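Local coordinates for protein LbaCas13a H328A (C2c2) (Lachnospiraceae bacterium NK4A179, PDB 5WLH) that binds a CRISPR precursor guide RNA and, as a Cas13a enzyme, probably uses it to recognise and cleave target RNA, at residues A[1274-1277]-A[1278-1282]; A[1232-1236]-A[1237-1241]; A[1126-1129]-A[1130-1134]; A[496-499]-A[500-504]. All coordinates share one frame; numbering follows the deposited sequence.

Contact 1 (A[1274-1277]-A[1278-1282]); sequences FTYD and LKYRK. With nucleotides of chain B.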
# COMPACT_ATOMS: atom_id res chain seq x y z
N PHE A 1274 11.13 7.55 7.79
CA PHE A 1274 10.14 6.92 8.65
C PHE A 1274 10.74 6.56 10.00
O PHE A 1274 10.47 5.49 10.56
CB PHE A 1274 9.55 5.70 7.94
CG PHE A 1274 8.58 6.07 6.88
CD1 PHE A 1274 7.40 6.74 7.23
CD2 PHE A 1274 8.83 5.79 5.55
CE1 PHE A 1274 6.48 7.10 6.25
CE2 PHE A 1274 7.91 6.16 4.56
CZ PHE A 1274 6.74 6.80 4.91
N THR A 1275 11.51 7.49 10.57
CA THR A 1275 11.97 7.32 11.93
C THR A 1275 10.82 7.21 12.91
O THR A 1275 10.98 6.66 14.00
CB THR A 1275 12.86 8.51 12.32
OG1 THR A 1275 12.12 9.72 12.07
CG2 THR A 1275 14.11 8.51 11.47
N TYR A 1276 9.64 7.73 12.55
CA TYR A 1276 8.57 7.82 13.54
C TYR A 1276 7.76 6.54 13.69
O TYR A 1276 7.01 6.42 14.66
CB TYR A 1276 7.68 8.98 13.17
CG TYR A 1276 6.81 8.75 11.96
CD1 TYR A 1276 5.57 8.13 12.10
CD2 TYR A 1276 7.20 9.18 10.70
CE1 TYR A 1276 4.74 7.93 11.01
CE2 TYR A 1276 6.35 8.99 9.58
CZ TYR A 1276 5.13 8.36 9.77
OH TYR A 1276 4.25 8.16 8.73
N ASP A 1277 7.90 5.56 12.79
CA ASP A 1277 7.08 4.35 12.91
C ASP A 1277 7.75 3.22 12.13
O ASP A 1277 7.77 3.25 10.89
CB ASP A 1277 5.66 4.58 12.41
CG ASP A 1277 4.73 3.42 12.74
OD1 ASP A 1277 5.24 2.29 13.00
OD2 ASP A 1277 3.49 3.61 12.77
N LEU A 1278 8.26 2.24 12.88
CA LEU A 1278 8.90 1.05 12.31
C LEU A 1278 8.06 0.38 11.25
O LEU A 1278 8.59 -0.19 10.29
CB LEU A 1278 9.19 0.05 13.43
CG LEU A 1278 10.36 0.40 14.35
CD1 LEU A 1278 10.22 -0.38 15.64
CD2 LEU A 1278 11.68 0.08 13.65
N LYS A 1279 6.74 0.38 11.43
CA LYS A 1279 5.93 -0.42 10.52
C LYS A 1279 5.93 0.16 9.11
O LYS A 1279 5.74 -0.59 8.16
CB LYS A 1279 4.52 -0.61 11.07
CG LYS A 1279 3.51 0.47 10.73
CD LYS A 1279 2.13 -0.03 11.20
CE LYS A 1279 1.10 1.06 11.26
NZ LYS A 1279 1.37 1.99 12.42
N TYR A 1280 6.19 1.47 8.96
CA TYR A 1280 6.36 2.04 7.62
C TYR A 1280 7.80 1.86 7.14
O TYR A 1280 8.02 1.40 6.01
CB TYR A 1280 5.96 3.52 7.60
CG TYR A 1280 4.55 3.73 8.05
CD1 TYR A 1280 3.51 2.93 7.55
CD2 TYR A 1280 4.24 4.70 8.99
CE1 TYR A 1280 2.19 3.12 7.98
CE2 TYR A 1280 2.95 4.90 9.42
CZ TYR A 1280 1.93 4.11 8.93
OH TYR A 1280 0.66 4.34 9.41
N ARG A 1281 8.78 2.19 7.98
CA ARG A 1281 10.18 2.07 7.59
C ARG A 1281 10.49 0.67 7.08
O ARG A 1281 11.08 0.50 6.01
CB ARG A 1281 11.11 2.39 8.76
CG ARG A 1281 12.59 2.15 8.35
CD ARG A 1281 13.60 2.54 9.44
NE ARG A 1281 13.64 1.57 10.52
CZ ARG A 1281 14.35 0.44 10.48
NH1 ARG A 1281 14.34 -0.39 11.53
NH2 ARG A 1281 15.06 0.14 9.40
N LYS A 1282 10.10 -0.34 7.85
CA LYS A 1282 10.57 -1.68 7.53
C LYS A 1282 9.85 -2.30 6.35
O LYS A 1282 10.24 -3.38 5.93
CB LYS A 1282 10.45 -2.58 8.76
CG LYS A 1282 11.38 -2.07 9.87
CD LYS A 1282 11.89 -3.17 10.76
CE LYS A 1282 10.81 -3.71 11.68
NZ LYS A 1282 11.30 -4.93 12.40
P A B 28 -2.64 3.66 7.42
OP1 A B 28 -2.28 4.79 8.29
OP2 A B 28 -3.95 3.61 6.74
O5' A B 28 -1.54 3.61 6.28
C5' A B 28 -1.52 2.53 5.37
C4' A B 28 -0.18 1.85 5.39
O4' A B 28 -0.04 1.02 6.58
C3' A B 28 0.06 0.88 4.26
O3' A B 28 0.38 1.52 3.05
C2' A B 28 1.20 0.05 4.81
O2' A B 28 2.38 0.83 4.79
C1' A B 28 0.75 -0.10 6.27
N9 A B 28 -0.06 -1.31 6.44
C8 A B 28 -1.43 -1.43 6.55
N7 A B 28 -1.83 -2.70 6.65
C5 A B 28 -0.64 -3.43 6.62
C6 A B 28 -0.37 -4.80 6.71
N6 A B 28 -1.32 -5.75 6.87
N1 A B 28 0.91 -5.20 6.63
C2 A B 28 1.86 -4.25 6.49
N3 A B 28 1.74 -2.93 6.41
C4 A B 28 0.44 -2.58 6.48
P G B 9 8.16 -6.29 13.83
OP1 G B 9 9.45 -5.86 14.42
OP2 G B 9 7.57 -7.58 14.23
O5' G B 9 7.05 -5.19 14.11
C5' G B 9 7.27 -3.82 13.82
C4' G B 9 5.98 -3.05 13.94
O4' G B 9 5.11 -3.41 12.83
C3' G B 9 5.14 -3.37 15.16
O3' G B 9 5.59 -2.70 16.33
C2' G B 9 3.75 -2.97 14.71
O2' G B 9 3.62 -1.55 14.67
C1' G B 9 3.77 -3.47 13.28
N9 G B 9 3.29 -4.86 13.17
C8 G B 9 4.04 -6.02 13.09
N7 G B 9 3.30 -7.10 13.00
C5 G B 9 1.98 -6.61 13.00
C6 G B 9 0.73 -7.28 12.92
O6 G B 9 0.52 -8.50 12.80
N1 G B 9 -0.36 -6.39 12.98
C2 G B 9 -0.26 -5.02 13.12
N2 G B 9 -1.40 -4.31 13.16
N3 G B 9 0.91 -4.40 13.18
C4 G B 9 1.97 -5.24 13.12
P A B 6 18.07 -7.31 8.30
OP1 A B 6 18.62 -6.86 9.59
OP2 A B 6 18.00 -8.76 7.95
O5' A B 6 16.57 -6.76 8.18
C5' A B 6 16.22 -5.47 8.70
C4' A B 6 15.16 -4.81 7.84
O4' A B 6 15.70 -4.52 6.54
C3' A B 6 13.92 -5.65 7.55
O3' A B 6 12.99 -5.60 8.60
C2' A B 6 13.41 -5.04 6.25
O2' A B 6 12.79 -3.79 6.52
C1' A B 6 14.72 -4.74 5.54
N9 A B 6 15.19 -5.84 4.69
C8 A B 6 16.36 -6.54 4.82
N7 A B 6 16.54 -7.43 3.88
C5 A B 6 15.42 -7.29 3.07
C6 A B 6 15.01 -7.94 1.91
N6 A B 6 15.75 -8.91 1.33
N1 A B 6 13.84 -7.55 1.34
C2 A B 6 13.12 -6.58 1.92
N3 A B 6 13.39 -5.91 3.04
C4 A B 6 14.57 -6.30 3.56
O HOH W 1 11.52 3.32 12.13
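Asp1277 swings CG trans to its backbone N (chi1 -170°), while Lys1279 holds CG between its own N and carbonyl carbon (chi1 87°) and bends again at its end, which brings NZ back to the carboxylate. Lys1279 NZ meets Asp1277 OD2 on the syn side at 2.7 Å, a salt bridge. Asp1277 OD1 accepts from Lys1279 N at 2.9 Å, from above the carboxylate plane. Asp1277 closes a type I beta turn begun at Phe1274 and N-caps the short helix 1278-1281. Its carbonyl O takes two donors: Arg1281 N, at 3.3 Å and in the carbonyl plane, and Tyr1280 N, from above that plane. With an alanine in place of Asp1277, Lys1279 would probably lose its counter-charge and the first helical turn its side-chain cap. Phe1274, Tyr1276 and Tyr1280 form an aromatic cluster. Tyr1280 CB sits over one face of the Phe1274 ring, a CH-pi contact 3.8 Å from the ring centroid. The Tyr1276 and Tyr1280 rings meet obliquely, planes at 58°. Tyr1276 OH is hydrogen-bonded to Asp1132. Lys1282 faces the RNA: its NZ bonds OP1 of G9 of chain B at 2.9 Å, and its O accepts from O2' of A6 of chain B at 2.6 Å.

Contact 2 (A[1232-1236]-A[1237-1241]); sequences IFENI and SEHDN. With nucleotides of chain B.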
# COMPACT_ATOMS: atom_id res chain seq x y z
N ILE A 1232 11.31 12.47 19.58
CA ILE A 1232 10.68 11.15 19.55
C ILE A 1232 10.33 10.76 18.13
O ILE A 1232 10.44 9.59 17.74
CB ILE A 1232 9.42 11.18 20.45
CG1 ILE A 1232 9.81 11.51 21.89
CG2 ILE A 1232 8.62 9.90 20.37
CD1 ILE A 1232 10.64 10.42 22.52
N PHE A 1233 9.89 11.73 17.34
CA PHE A 1233 9.44 11.50 15.97
C PHE A 1233 10.60 11.30 14.99
O PHE A 1233 10.47 10.54 14.02
CB PHE A 1233 8.59 12.70 15.57
CG PHE A 1233 7.83 12.52 14.31
CD1 PHE A 1233 6.57 11.95 14.33
CD2 PHE A 1233 8.35 12.98 13.11
CE1 PHE A 1233 5.85 11.81 13.15
CE2 PHE A 1233 7.63 12.84 11.92
CZ PHE A 1233 6.38 12.25 11.95
N GLU A 1234 11.73 11.95 15.23
CA GLU A 1234 12.78 12.03 14.22
C GLU A 1234 14.09 12.34 14.92
O GLU A 1234 14.13 12.55 16.13
CB GLU A 1234 12.44 13.10 13.18
CG GLU A 1234 12.53 14.52 13.76
CD GLU A 1234 12.06 15.60 12.81
OE1 GLU A 1234 12.32 16.80 13.09
OE2 GLU A 1234 11.44 15.27 11.78
N ASN A 1235 15.17 12.35 14.15
CA ASN A 1235 16.44 12.89 14.62
C ASN A 1235 16.43 14.38 14.31
O ASN A 1235 16.53 14.77 13.14
CB ASN A 1235 17.61 12.17 13.95
CG ASN A 1235 18.96 12.68 14.42
OD1 ASN A 1235 19.07 13.79 14.95
ND2 ASN A 1235 20.00 11.88 14.20
N ILE A 1236 16.31 15.20 15.35
CA ILE A 1236 16.14 16.65 15.20
C ILE A 1236 17.23 17.26 14.33
O ILE A 1236 16.96 18.14 13.50
CB ILE A 1236 16.09 17.31 16.59
CG1 ILE A 1236 14.76 17.01 17.26
CG2 ILE A 1236 16.30 18.82 16.49
CD1 ILE A 1236 13.62 17.73 16.63
N SER A 1237 18.47 16.79 14.48
CA SER A 1237 19.59 17.32 13.69
C SER A 1237 19.41 17.10 12.20
O SER A 1237 20.07 17.79 11.40
CB SER A 1237 20.90 16.67 14.14
OG SER A 1237 21.10 16.85 15.52
N GLU A 1238 18.56 16.16 11.79
CA GLU A 1238 18.30 15.86 10.40
C GLU A 1238 17.03 16.50 9.87
O GLU A 1238 16.67 16.24 8.72
CB GLU A 1238 18.17 14.36 10.18
CG GLU A 1238 19.23 13.48 10.76
CD GLU A 1238 18.99 12.03 10.35
OE1 GLU A 1238 19.85 11.49 9.62
OE2 GLU A 1238 17.92 11.46 10.71
N HIS A 1239 16.34 17.31 10.68
CA HIS A 1239 15.04 17.83 10.27
C HIS A 1239 15.10 18.55 8.92
O HIS A 1239 14.23 18.34 8.06
CB HIS A 1239 14.49 18.77 11.35
CG HIS A 1239 13.12 19.28 11.05
ND1 HIS A 1239 11.97 18.63 11.45
CD2 HIS A 1239 12.71 20.38 10.36
CE1 HIS A 1239 10.92 19.31 11.03
NE2 HIS A 1239 11.34 20.38 10.37
N ASP A 1240 16.11 19.40 8.71
CA ASP A 1240 16.20 20.11 7.44
C ASP A 1240 16.52 19.17 6.28
O ASP A 1240 16.13 19.43 5.14
CB ASP A 1240 17.25 21.22 7.53
CG ASP A 1240 16.86 22.32 8.53
OD1 ASP A 1240 15.66 22.49 8.81
OD2 ASP A 1240 17.77 23.00 9.05
N ASN A 1241 17.25 18.09 6.54
CA ASN A 1241 17.51 17.12 5.48
C ASN A 1241 16.23 16.39 5.09
O ASN A 1241 16.04 16.05 3.92
CB ASN A 1241 18.57 16.13 5.93
CG ASN A 1241 19.81 16.82 6.43
OD1 ASN A 1241 20.00 16.98 7.64
ND2 ASN A 1241 20.64 17.27 5.50
P G B 2 24.96 11.98 17.98
OP1 G B 2 26.32 11.48 17.67
OP2 G B 2 24.51 13.30 17.45
O5' G B 2 23.88 10.88 17.55
C5' G B 2 23.90 9.58 18.13
C4' G B 2 22.68 8.76 17.78
O4' G B 2 21.49 9.35 18.36
C3' G B 2 22.38 8.58 16.29
O3' G B 2 21.78 7.31 16.12
C2' G B 2 21.33 9.65 16.04
O2' G B 2 20.52 9.44 14.90
C1' G B 2 20.53 9.57 17.34
N9 G B 2 19.79 10.79 17.63
C8 G B 2 20.36 12.03 17.78
N7 G B 2 19.49 12.95 18.03
C5 G B 2 18.27 12.28 18.02
C6 G B 2 16.96 12.80 18.24
O6 G B 2 16.65 13.97 18.47
N1 G B 2 15.98 11.82 18.18
C2 G B 2 16.23 10.50 17.92
N2 G B 2 15.13 9.71 17.90
N3 G B 2 17.45 9.99 17.71
C4 G B 2 18.43 10.94 17.78
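A His-carboxylate hydrogen bond between His1239 and Glu1234 spans the turn that leads from helix 1230-1233 into helix 1239-1250. His1239 ND1 donates to Glu1234 OE1 at 2.5 Å, a very short bond. The oxygen lies at the edge of the imidazole, near its plane, and the carboxylate is turned 63° from the ring. Glu1234 has CG between its backbone N and carbonyl carbon (chi1 69°), and the rest of its chain runs out straight to the histidine. Its other oxygen, OE2, makes a salt bridge with Arg1129. The acid is therefore held at both oxygens. Between these residues the backbone makes a 3-10 turn. Glu1238 N bonds Asn1235 O at 2.8 Å, and His1239 N bonds Ile1236 O at 3.0 Å. Asn1235 OD1 accepts weakly from Ser1237 N at 3.1 Å, as in an Asx turn. Glu1238 OE2 rests against Asn1235 CB, while its OE1 bridges to Lys1308 and Arg1272. The turn lies against a guanine, G2 of chain B, and probably helps recognise it. Ile1236 N bonds its O6 weakly, Glu1234 O lies 2.9 Å from its N1, and Asn1235 ND2 lies 2.6 Å from its O2'. Ser1237 and Glu1238 pack on Ile1310 of strand 1297-1310, Ile1232 touches helix 429-458, and Phe1233 packs on helix 1106-1145.

Contact 3 (A[1126-1129]-A[1130-1134]); sequences IYLR and ERDLM. With nucleotides of chain B.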
# COMPACT_ATOMS: atom_id res chain seq x y z
N ILE A 1126 5.36 10.75 1.35
CA ILE A 1126 5.43 12.12 1.87
C ILE A 1126 4.16 12.45 2.62
O ILE A 1126 4.19 13.00 3.73
CB ILE A 1126 5.68 13.13 0.74
CG1 ILE A 1126 7.13 13.06 0.29
CG2 ILE A 1126 5.29 14.56 1.23
CD1 ILE A 1126 7.40 13.77 -1.03
N TYR A 1127 3.01 12.15 2.02
CA TYR A 1127 1.74 12.53 2.63
C TYR A 1127 1.36 11.60 3.77
O TYR A 1127 0.63 12.01 4.67
CB TYR A 1127 0.66 12.64 1.55
CG TYR A 1127 0.88 13.96 0.83
CD1 TYR A 1127 0.37 15.15 1.37
CD2 TYR A 1127 1.68 14.04 -0.30
CE1 TYR A 1127 0.62 16.37 0.76
CE2 TYR A 1127 1.91 15.26 -0.93
CZ TYR A 1127 1.39 16.42 -0.40
OH TYR A 1127 1.64 17.63 -1.01
N LEU A 1128 1.90 10.37 3.77
CA LEU A 1128 1.83 9.55 4.97
C LEU A 1128 2.56 10.23 6.12
O LEU A 1128 2.02 10.39 7.21
CB LEU A 1128 2.43 8.17 4.70
CG LEU A 1128 2.06 7.04 5.66
CD1 LEU A 1128 0.55 6.74 5.54
CD2 LEU A 1128 2.89 5.78 5.32
N ARG A 1129 3.81 10.64 5.88
CA ARG A 1129 4.59 11.28 6.94
C ARG A 1129 3.96 12.59 7.38
O ARG A 1129 3.90 12.89 8.58
CB ARG A 1129 6.03 11.51 6.48
CG ARG A 1129 6.95 11.96 7.64
CD ARG A 1129 8.38 12.18 7.15
NE ARG A 1129 9.32 12.28 8.26
CZ ARG A 1129 9.55 13.38 8.95
NH1 ARG A 1129 8.89 14.50 8.69
NH2 ARG A 1129 10.44 13.36 9.94
N GLU A 1130 3.46 13.38 6.42
CA GLU A 1130 2.93 14.68 6.80
C GLU A 1130 1.71 14.53 7.67
O GLU A 1130 1.53 15.27 8.64
CB GLU A 1130 2.60 15.52 5.57
CG GLU A 1130 2.27 16.96 5.97
CD GLU A 1130 2.14 17.87 4.79
OE1 GLU A 1130 1.06 17.88 4.17
OE2 GLU A 1130 3.12 18.58 4.49
N ARG A 1131 0.85 13.57 7.33
CA ARG A 1131 -0.28 13.26 8.19
C ARG A 1131 0.20 12.89 9.59
O ARG A 1131 -0.37 13.34 10.59
CB ARG A 1131 -1.11 12.11 7.60
CG ARG A 1131 -2.24 11.64 8.51
CD ARG A 1131 -2.71 10.27 8.12
NE ARG A 1131 -1.72 9.26 8.54
CZ ARG A 1131 -1.79 7.97 8.23
NH1 ARG A 1131 -2.82 7.50 7.53
NH2 ARG A 1131 -0.85 7.13 8.67
N ASP A 1132 1.21 12.04 9.67
CA ASP A 1132 1.59 11.55 10.99
C ASP A 1132 2.41 12.56 11.78
O ASP A 1132 2.37 12.53 13.01
CB ASP A 1132 2.31 10.22 10.84
CG ASP A 1132 1.35 9.12 10.43
OD1 ASP A 1132 0.16 9.24 10.78
OD2 ASP A 1132 1.78 8.17 9.77
N LEU A 1133 3.12 13.46 11.10
CA LEU A 1133 3.74 14.59 11.78
C LEU A 1133 2.68 15.45 12.44
O LEU A 1133 2.76 15.76 13.62
CB LEU A 1133 4.59 15.41 10.80
CG LEU A 1133 5.22 16.69 11.36
CD1 LEU A 1133 6.02 16.36 12.62
CD2 LEU A 1133 6.11 17.32 10.30
N MET A 1134 1.63 15.80 11.69
CA MET A 1134 0.53 16.56 12.29
C MET A 1134 -0.09 15.80 13.44
O MET A 1134 -0.40 16.39 14.49
CB MET A 1134 -0.53 16.88 11.24
CG MET A 1134 -1.75 17.49 11.90
SD MET A 1134 -3.05 17.64 10.69
CE MET A 1134 -3.68 15.96 10.65
P A B 28 -2.64 3.66 7.42
OP1 A B 28 -2.28 4.79 8.29
OP2 A B 28 -3.95 3.61 6.74
O5' A B 28 -1.54 3.61 6.28
C5' A B 28 -1.52 2.53 5.37
C4' A B 28 -0.18 1.85 5.39
O4' A B 28 -0.04 1.02 6.58
C3' A B 28 0.06 0.88 4.26
O3' A B 28 0.38 1.52 3.05
C2' A B 28 1.20 0.05 4.81
O2' A B 28 2.38 0.83 4.79
C1' A B 28 0.75 -0.10 6.27
N9 A B 28 -0.06 -1.31 6.44
C8 A B 28 -1.43 -1.43 6.55
N7 A B 28 -1.83 -2.70 6.65
C5 A B 28 -0.64 -3.43 6.62
C6 A B 28 -0.37 -4.80 6.71
N6 A B 28 -1.32 -5.75 6.87
N1 A B 28 0.91 -5.20 6.63
C2 A B 28 1.86 -4.25 6.49
N3 A B 28 1.74 -2.93 6.41
C4 A B 28 0.44 -2.58 6.48
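Glu1130 runs beside Tyr1127, both side chains pointing the same way. Glu1130 OE1 lies 3.8 Å from Tyr1127 CE1, and the carboxylate and ring planes are 82° apart. Glu1130 N bonds Ile1126 O at 2.8 Å. Its OE2 makes a salt bridge with Arg1246, which also makes a cation-pi contact with the Tyr1127 ring. Arg1131 comes next. Its N bonds Tyr1127 O, and its chain bends at chi3 (74°), which turns the guanidinium back along Leu1128. Leu1128 CD1 lies over one face of that group, 3.5 Å from Arg1131 NH2. At the edge, Arg1131 NE and NH2 grip Asp1132 side-on, NE reaching OD1 at 2.9 Å and NH2 reaching OD2 at 3.0 Å. Arg1131 NH1 and NH2 together hold OP1 of A28 of chain B, at 2.9 and 2.8 Å. Arg1131 NH1 also bridges to Glu496, and the two acids probably help fix the plane of the guanidinium. Asp1132 N bonds Leu1128 O. Leu1133 N reaches Arg1129 O at 2.7 Å, nearly in line with the carbonyl bond. Its side chain passes loosely by Arg1129, whose NE bonds Phe1273 O. Met1134 N continues the helix by bonding Glu1130 O. Arg603, beside Tyr1127, and Arg1246 each begin an R-X4-H sequence characteristic of HEPN nucleases. This part of helix 1106-1145 therefore probably places the phosphate-binding Arg1131 on the same helix as residues lining the surroundings of the HEPN site.

Contact 4 (A[496-499]-A[500-504]); sequences EMLQ and RETAV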
# COMPACT_ATOMS: atom_id res chain seq x y z
N GLU A 496 -8.58 8.62 4.49
CA GLU A 496 -7.17 8.97 4.45
C GLU A 496 -6.47 8.35 3.25
O GLU A 496 -5.61 8.99 2.64
CB GLU A 496 -6.48 8.56 5.76
CG GLU A 496 -6.97 9.44 6.91
CD GLU A 496 -6.24 9.21 8.23
OE1 GLU A 496 -5.52 8.21 8.36
OE2 GLU A 496 -6.42 10.05 9.16
N MET A 497 -6.85 7.13 2.88
CA MET A 497 -6.27 6.53 1.68
C MET A 497 -6.58 7.38 0.46
O MET A 497 -5.69 7.72 -0.32
CB MET A 497 -6.79 5.11 1.46
CG MET A 497 -6.40 4.10 2.51
SD MET A 497 -4.74 3.47 2.36
CE MET A 497 -4.95 2.24 1.07
N LEU A 498 -7.86 7.76 0.29
CA LEU A 498 -8.22 8.53 -0.89
C LEU A 498 -7.55 9.89 -0.87
O LEU A 498 -7.08 10.37 -1.92
CB LEU A 498 -9.74 8.68 -0.99
CG LEU A 498 -10.19 9.42 -2.26
CD1 LEU A 498 -9.85 8.58 -3.49
CD2 LEU A 498 -11.68 9.75 -2.20
N GLN A 499 -7.50 10.53 0.30
CA GLN A 499 -6.81 11.81 0.44
C GLN A 499 -5.35 11.70 0.00
O GLN A 499 -4.83 12.56 -0.72
CB GLN A 499 -6.90 12.27 1.90
CG GLN A 499 -6.39 13.68 2.13
CD GLN A 499 -7.52 14.67 2.11
OE1 GLN A 499 -8.33 14.73 3.04
NE2 GLN A 499 -7.61 15.45 1.04
N ARG A 500 -4.67 10.66 0.46
CA ARG A 500 -3.25 10.50 0.14
C ARG A 500 -3.07 10.14 -1.33
O ARG A 500 -2.19 10.68 -2.01
CB ARG A 500 -2.63 9.44 1.05
CG ARG A 500 -1.14 9.28 0.94
CD ARG A 500 -0.59 8.50 2.14
NE ARG A 500 -1.14 7.15 2.16
CZ ARG A 500 -2.07 6.70 3.00
NH1 ARG A 500 -2.57 7.49 3.94
NH2 ARG A 500 -2.49 5.44 2.89
N GLU A 501 -3.92 9.27 -1.86
CA GLU A 501 -3.86 8.97 -3.29
C GLU A 501 -4.09 10.22 -4.12
O GLU A 501 -3.41 10.44 -5.13
CB GLU A 501 -4.87 7.87 -3.63
CG GLU A 501 -4.54 6.52 -2.98
CD GLU A 501 -5.78 5.72 -2.51
OE1 GLU A 501 -6.91 6.14 -2.79
OE2 GLU A 501 -5.60 4.66 -1.87
N THR A 502 -5.07 11.04 -3.73
CA THR A 502 -5.35 12.27 -4.47
C THR A 502 -4.19 13.24 -4.39
O THR A 502 -3.89 13.94 -5.36
CB THR A 502 -6.64 12.91 -3.93
OG1 THR A 502 -7.71 11.96 -4.07
CG2 THR A 502 -7.01 14.19 -4.70
N ALA A 503 -3.50 13.27 -3.24
CA ALA A 503 -2.38 14.18 -3.08
C ALA A 503 -1.29 13.88 -4.10
O ALA A 503 -0.62 14.79 -4.60
CB ALA A 503 -1.82 14.09 -1.67
N VAL A 504 -1.11 12.60 -4.42
CA VAL A 504 -0.11 12.20 -5.40
C VAL A 504 -0.46 12.77 -6.76
O VAL A 504 0.39 13.33 -7.46
CB VAL A 504 -0.01 10.66 -5.44
CG1 VAL A 504 0.76 10.18 -6.68
CG2 VAL A 504 0.62 10.14 -4.14
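Residues 496-499 and 500-504 are successive turns of helix 486-517, joined by regular alpha-helical bonds. Arg500 N bonds Glu496 O at 2.9 Å, Glu501 N bonds Met497 O, and Ala503 N bonds Gln499 O. Leu498 O has two donors, Thr502 N at 2.8 Å and Thr502 OG1 at 2.7 Å, which come from opposite faces of the carbonyl plane. The threonine hydroxyl is thus spent on its own helix. Arg500 bends at chi3 (63°) and folds back over the preceding turn. One face of its guanidinium lies on Met497 CA, and its NH2 is 3.0 Å from Met497 SD. Met497, bent twice, also packs on a phosphate of the RNA. Glu501 is kinked too, with chi2 at 143°. This lays its carboxylate back over the Met497 carbonyl: Glu501 OE1 is 3.3 Å from Leu498 CA, and OE2 is 3.6 Å from Met497 CB. Replacing Glu501 by an alanine is likely to open a gap beside Met497 and Leu498 and leave the thioether chain freer to turn. Gln499 OE1 accepts from Phe607 N. Glu501 OE1 and Met497 O are both acceptors, 3.2 Å apart, so this approach is probably electrostatically unfavourable. Glu496 probably offsets the positive charge that Arg500 and Arg1131 bring together beside the RNA.

Along the chain the order is contact 4, contact 3, contact 2, contact 1, all in series. Contact 3, on helix 1106-1145, lies between the others in space: its centre is about 11 Å from that of contact 4, 12 Å from contact 1 and 14 Å from contact 2. It touches all three. Contacts 1 and 2 also touch, through Thr1275 OG1 and Phe1233 O, but contact 4 reaches neither of them. Helix 429-458 packs on both contact 1 and contact 2. Segments far apart in sequence thus come together beside chain B. Contacts 1 and 3 share nucleotide A28, and contact 2 takes G2, so the same helical region holds separate parts of the guide.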